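Uncharacterized CONSERVED DOMAIN PROTEIN (Vibrio cholerae, PDB 3LKV) probably serves as the periplasmic substrate-binding component of an ABC transporter, holding phenylalanine in the cleft between its two lobes. Local coordinates at residues A[14-19]-A[75-80]; A[80-85]-A[102-107]. One frame throughout, in Å; residues are numbered along the deposited sequence.

Contact 1: A[14-19]-A[75-80]. With PHE (phenylalanine), chain B.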
loop_
_atom_site.group_PDB
_atom_site.type_symbol
_atom_site.label_atom_id
_atom_site.label_comp_id
_atom_site.label_asym_id
_atom_site.label_seq_id
_atom_site.Cartn_x
_atom_site.Cartn_y
_atom_site.Cartn_z
ATOM N N SER A 14 2.277 11.982 8.945
ATOM C CA SER A 14 1.873 11.668 10.280
ATOM C C SER A 14 0.383 11.941 10.478
ATOM O O SER A 14 -0.105 13.027 10.170
ATOM C CB SER A 14 2.644 12.571 11.205
ATOM O OG SER A 14 2.338 12.316 12.575
ATOM N N GLN A 15 -0.314 10.986 11.086
ATOM C CA GLN A 15 -1.778 10.985 11.175
ATOM C C GLN A 15 -2.122 10.620 12.594
ATOM O O GLN A 15 -1.569 9.643 13.128
ATOM C CB GLN A 15 -2.297 9.912 10.220
ATOM C CG GLN A 15 -3.712 9.926 10.017
ATOM C CD GLN A 15 -4.161 8.885 8.986
ATOM O OE1 GLN A 15 -3.633 8.837 7.900
ATOM N NE2 GLN A 15 -5.156 8.100 9.329
ATOM N N ILE A 16 -3.021 11.369 13.236
ATOM C CA ILE A 16 -3.270 11.148 14.654
ATOM C C ILE A 16 -3.805 9.735 14.947
ATOM O O ILE A 16 -3.450 9.104 15.966
ATOM C CB ILE A 16 -4.157 12.289 15.241
ATOM C CG1 ILE A 16 -4.347 12.149 16.743
ATOM C CG2 ILE A 16 -5.506 12.398 14.501
ATOM C CD1 ILE A 16 -3.068 12.150 17.605
ATOM N N VAL A 17 -4.688 9.252 14.076
ATOM C CA VAL A 17 -5.326 7.959 14.271
ATOM C C VAL A 17 -5.887 7.536 12.933
ATOM O O VAL A 17 -6.141 8.373 12.050
ATOM C CB VAL A 17 -6.426 8.005 15.392
ATOM C CG1 VAL A 17 -7.696 8.694 14.900
ATOM C CG2 VAL A 17 -6.781 6.563 15.894
ATOM N N GLU A 18 -6.057 6.228 12.742
ATOM C CA GLU A 18 -6.806 5.716 11.554
ATOM C C GLU A 18 -8.305 5.761 11.803
ATOM O O GLU A 18 -8.814 5.011 12.587
ATOM C CB GLU A 18 -6.341 4.294 11.216
ATOM C CG GLU A 18 -4.864 4.386 10.807
ATOM C CD GLU A 18 -4.169 3.075 10.473
ATOM O OE1 GLU A 18 -4.732 1.996 10.688
ATOM O OE2 GLU A 18 -3.010 3.146 9.975
ATOM N N HIS A 19 -8.981 6.744 11.213
ATOM C CA HIS A 19 -10.425 6.692 11.033
ATOM C C HIS A 19 -10.732 7.045 9.586
ATOM O O HIS A 19 -9.892 7.623 8.910
ATOM C CB HIS A 19 -11.196 7.550 12.075
ATOM C CG HIS A 19 -10.933 9.030 12.046
ATOM N ND1 HIS A 19 -11.552 9.879 11.159
ATOM C CD2 HIS A 19 -10.221 9.826 12.878
ATOM C CE1 HIS A 19 -11.189 11.127 11.411
ATOM N NE2 HIS A 19 -10.385 11.125 12.452
ATOM N N GLY A 75 1.116 16.702 7.930
ATOM C CA GLY A 75 0.402 16.406 9.161
ATOM C C GLY A 75 -1.077 16.321 8.872
ATOM O O GLY A 75 -1.738 17.343 8.575
ATOM N N ILE A 76 -1.620 15.123 8.962
ATOM C CA ILE A 76 -3.016 14.940 8.735
ATOM C C ILE A 76 -3.705 14.960 10.130
ATOM O O ILE A 76 -3.476 14.067 10.968
ATOM C CB ILE A 76 -3.288 13.596 8.067
ATOM C CG1 ILE A 76 -2.599 13.478 6.724
ATOM C CG2 ILE A 76 -4.769 13.378 7.913
ATOM C CD1 ILE A 76 -2.815 12.060 6.015
ATOM N N ALA A 77 -4.550 15.971 10.337
ATOM C CA ALA A 77 -5.293 16.212 11.579
ATOM C C ALA A 77 -4.472 17.093 12.515
ATOM O O ALA A 77 -3.250 17.188 12.413
ATOM C CB ALA A 77 -5.770 14.906 12.264
ATOM N N THR A 78 -5.169 17.759 13.420
ATOM C CA THR A 78 -4.580 18.854 14.190
ATOM C C THR A 78 -3.465 18.446 15.151
ATOM O O THR A 78 -2.414 19.087 15.197
ATOM C CB THR A 78 -5.691 19.663 14.919
ATOM O OG1 THR A 78 -6.462 20.345 13.926
ATOM C CG2 THR A 78 -5.084 20.693 15.870
ATOM N N PRO A 79 -3.690 17.394 15.947
ATOM C CA PRO A 79 -2.685 17.083 16.991
ATOM C C PRO A 79 -1.347 16.633 16.379
ATOM O O PRO A 79 -0.299 17.026 16.848
ATOM C CB PRO A 79 -3.344 15.984 17.834
ATOM C CG PRO A 79 -4.762 15.984 17.457
ATOM C CD PRO A 79 -4.883 16.564 16.059
ATOM N N THR A 80 -1.379 15.922 15.262
ATOM C CA THR A 80 -0.131 15.470 14.636
ATOM C C THR A 80 0.506 16.653 13.928
ATOM O O THR A 80 1.703 16.806 14.007
ATOM C CB THR A 80 -0.391 14.294 13.691
ATOM O OG1 THR A 80 -1.769 14.320 13.293
ATOM C CG2 THR A 80 -0.162 12.949 14.443
HETATM N N PHE B . -10.466 18.331 11.130
HETATM C CA PHE B . -10.003 17.336 12.178
HETATM C C PHE B . -8.741 17.908 12.881
HETATM O O PHE B . -8.538 19.154 12.780
HETATM C CB PHE B . -9.777 15.937 11.586
HETATM C CG PHE B . -11.074 15.174 11.330
HETATM C CD1 PHE B . -11.818 14.654 12.404
HETATM C CD2 PHE B . -11.558 14.998 10.053
HETATM C CE1 PHE B . -12.991 14.002 12.195
HETATM C CE2 PHE B . -12.727 14.335 9.832
HETATM C CZ PHE B . -13.468 13.834 10.882
HETATM O OXT PHE B . -7.949 17.217 13.559
HETATM O O HOH W 1 3.259 14.204 14.537
#

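Contact 2: A[80-85]-A[102-107]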
loop_
_atom_site.group_PDB
_atom_site.type_symbol
_atom_site.label_atom_id
_atom_site.label_comp_id
_atom_site.label_asym_id
_atom_site.label_seq_id
_atom_site.Cartn_x
_atom_site.Cartn_y
_atom_site.Cartn_z
ATOM N N THR A 80 -1.379 15.922 15.262
ATOM C CA THR A 80 -0.131 15.470 14.636
ATOM C C THR A 80 0.506 16.653 13.928
ATOM O O THR A 80 1.703 16.806 14.007
ATOM C CB THR A 80 -0.391 14.294 13.691
ATOM O OG1 THR A 80 -1.769 14.320 13.293
ATOM C CG2 THR A 80 -0.162 12.949 14.443
ATOM N N ALA A 81 -0.300 17.548 13.340
ATOM C CA ALA A 81 0.279 18.761 12.747
ATOM C C ALA A 81 0.972 19.589 13.799
ATOM O O ALA A 81 2.066 20.062 13.571
ATOM C CB ALA A 81 -0.758 19.598 11.998
ATOM N N GLN A 82 0.349 19.727 14.948
ATOM C CA GLN A 82 0.900 20.500 16.011
ATOM C C GLN A 82 2.224 19.944 16.460
ATOM O O GLN A 82 3.172 20.726 16.720
ATOM C CB GLN A 82 -0.053 20.571 17.204
ATOM C CG GLN A 82 -1.265 21.509 16.972
ATOM C CD GLN A 82 -2.174 21.532 18.199
ATOM O OE1 GLN A 82 -2.536 20.490 18.694
ATOM N NE2 GLN A 82 -2.578 22.706 18.645
ATOM N N ALA A 83 2.325 18.617 16.562
ATOM C CA ALA A 83 3.615 18.028 16.964
ATOM C C ALA A 83 4.700 18.277 15.926
ATOM O O ALA A 83 5.898 18.423 16.256
ATOM C CB ALA A 83 3.455 16.519 17.210
ATOM N N LEU A 84 4.316 18.317 14.647
ATOM C CA LEU A 84 5.310 18.583 13.603
ATOM C C LEU A 84 5.855 20.018 13.713
ATOM O O LEU A 84 7.075 20.255 13.599
ATOM C CB LEU A 84 4.720 18.342 12.236
ATOM C CG LEU A 84 4.376 16.891 11.796
ATOM C CD1 LEU A 84 3.756 16.945 10.466
ATOM C CD2 LEU A 84 5.579 15.963 11.808
ATOM N N VAL A 85 4.965 20.974 13.932
ATOM C CA VAL A 85 5.338 22.389 14.050
ATOM C C VAL A 85 6.289 22.623 15.218
ATOM O O VAL A 85 7.226 23.457 15.145
ATOM C CB VAL A 85 4.094 23.303 14.124
ATOM C CG1 VAL A 85 4.501 24.766 14.583
ATOM C CG2 VAL A 85 3.423 23.290 12.776
ATOM N N VAL A 102 -5.372 28.535 12.599
ATOM C CA VAL A 102 -4.939 29.702 13.375
ATOM C C VAL A 102 -5.133 29.399 14.837
ATOM O O VAL A 102 -4.200 29.563 15.644
ATOM C CB VAL A 102 -5.678 30.993 12.975
ATOM C CG1 VAL A 102 -5.237 32.236 13.927
ATOM C CG2 VAL A 102 -5.451 31.252 11.470
ATOM N N GLY A 103 -6.317 28.907 15.174
ATOM C CA GLY A 103 -6.645 28.564 16.558
ATOM C C GLY A 103 -5.696 27.483 17.064
ATOM O O GLY A 103 -5.364 27.492 18.220
ATOM N N ALA A 104 -5.206 26.608 16.174
ATOM C CA ALA A 104 -4.305 25.512 16.562
ATOM C C ALA A 104 -2.886 25.961 16.611
ATOM O O ALA A 104 -2.006 25.158 16.957
ATOM C CB ALA A 104 -4.429 24.327 15.595
ATOM N N LYS A 105 -2.622 27.209 16.233
ATOM C CA LYS A 105 -1.243 27.746 16.285
ATOM C C LYS A 105 -0.282 27.137 15.292
ATOM O O LYS A 105 0.918 27.106 15.493
ATOM C CB LYS A 105 -0.664 27.657 17.716
ATOM C CG LYS A 105 -1.537 28.470 18.734
ATOM C CD LYS A 105 -0.926 28.570 20.168
ATOM C CE LYS A 105 -1.819 29.499 21.104
ATOM N NZ LYS A 105 -1.520 29.423 22.604
ATOM N N LEU A 106 -0.811 26.674 14.192
ATOM C CA LEU A 106 0.005 26.186 13.121
ATOM C C LEU A 106 0.490 27.316 12.214
ATOM O O LEU A 106 1.618 27.265 11.696
ATOM C CB LEU A 106 -0.831 25.228 12.292
ATOM C CG LEU A 106 -1.415 24.056 13.028
ATOM C CD1 LEU A 106 -2.180 23.218 11.992
ATOM C CD2 LEU A 106 -0.286 23.282 13.765
ATOM N N VAL A 107 -0.381 28.293 11.981
ATOM C CA VAL A 107 -0.046 29.484 11.242
ATOM C C VAL A 107 -0.566 30.749 11.959
ATOM O O VAL A 107 -1.587 30.718 12.659
ATOM C CB VAL A 107 -0.605 29.419 9.797
ATOM C CG1 VAL A 107 -0.039 28.195 9.011
ATOM C CG2 VAL A 107 -2.108 29.443 9.799
#

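Contact 1: A[14-19]-A[75-80]
Two neighbouring parallel strands of a periplasmic-binding-protein lobe, 9-15 and 72-76, end side by side at the phenylalanine pocket, pairing Ser14 with Gly75 and Gln15 with Ile76; Ile76 N donates to Ser14 O at 2.9 Å. The side chains of Gln15 and Ile76 share one sheet face and pack loosely, Gln15 CG beside Ile76 CB and CG2, with Gln15 OE1 coming to Ile76 CD1 at 3.8 Å. Gln15 NE2 gives a straight bond to Val17 O, which lies in the amide plane, and also meets Asp23; OE1 takes Arg26, so both amide atoms are held. Beyond the strands, Ile16 turns toward the start of helix 78-87. With CG1 anti to its backbone N (chi1 -176°), Ile16 sends CD1 to Pro79 CB at 3.9 Å and Ile16 CG2 tightly onto Ala77 CB at 3.4 Å. Ala77 is the N-cap residue, and the first turn it opens receives the ligand carboxylate: Thr78 N donates to phenylalanine OXT at 2.8 Å and Thr78 OG1 to its O at 2.7 Å. His19, bonded through NE2 to Asn203, brings CE1 to 3.5 Å from phenylalanine CE1. On the opposite sheet face Ser14 OG touches Thr80 CG2, and a water accepts from that hydroxyl while donating to Thr80 O. Thr80 OG1 turns back to Ile76 O, 2.9 Å away, its donor lying above the carbonyl plane.

Contact 2: A[80-85]-A[102-107]
Ala104 O accepts a hydrogen bond from Gln82 NE2 at 3.0 Å, the polar link between helix 78-87 and the loop that follows strand 93-98. The N-H points well at the oxygen (164°), which lies close to the carboxamide plane of Gln82, whereas the donor is tilted 19° from the plane of the carbonyl. Gln82 gets there with an extended chain: CG stands anti to its carbonyl carbon (chi1 -74°), and the amide leaves the helix flank to reach the Ala104 carbonyl. The accepting carbonyl belongs to the third residue of a type I beta turn, Val102 to Lys105, closed by Lys105 N on Val102 O at 2.9 Å. Asp100 OD1, in the loop just after strand 93-98, accepts from Gly103 N inside the turn.

Beside this bond, Leu106 pushes its isobutyl end against the helix. Leu106 CD2 sits 3.8 Å from Gln82 CA and equally close to Gln82 CG. The glutamine and leucine side chains cross at about a right angle. Leu106 CD2 also meets Val85 CG2 at 3.8 Å, nearly one turn further on, while Leu106 CD1 touches Ala81 CB at 3.9 Å. Phe95 of strand 93-98 backs both Ala81 and Leu106, and Val85 rests on Ile93 and Val117. The contact therefore divides by polarity: an amide-to-carbonyl bond from the partly exposed Gln82 links the turn to the helix, and the apolar groups next to it join the loop to the sheet-facing side of that helix.

Contacts 1 and 2 follow one another along the chain within a single lobe, their centres about 11 Å apart. Both use helix 78-87 and share Thr80: contact 1 joins the helix start to the strand 9-15 side of the parallel sheet, and contact 2 joins its next turn to the loop after strand 93-98. They also touch directly, Thr78 CG2 packing on Ala104 CB at 3.7 Å and Gly75 CA on Leu84 CD1 at 3.6 Å. Contact 1 contains Ala77 and Thr78 of the phenylalanine pocket, whereas contact 2 lies away from the annotated sites and reaches the pocket wall through the packing of Thr78 on Ala104.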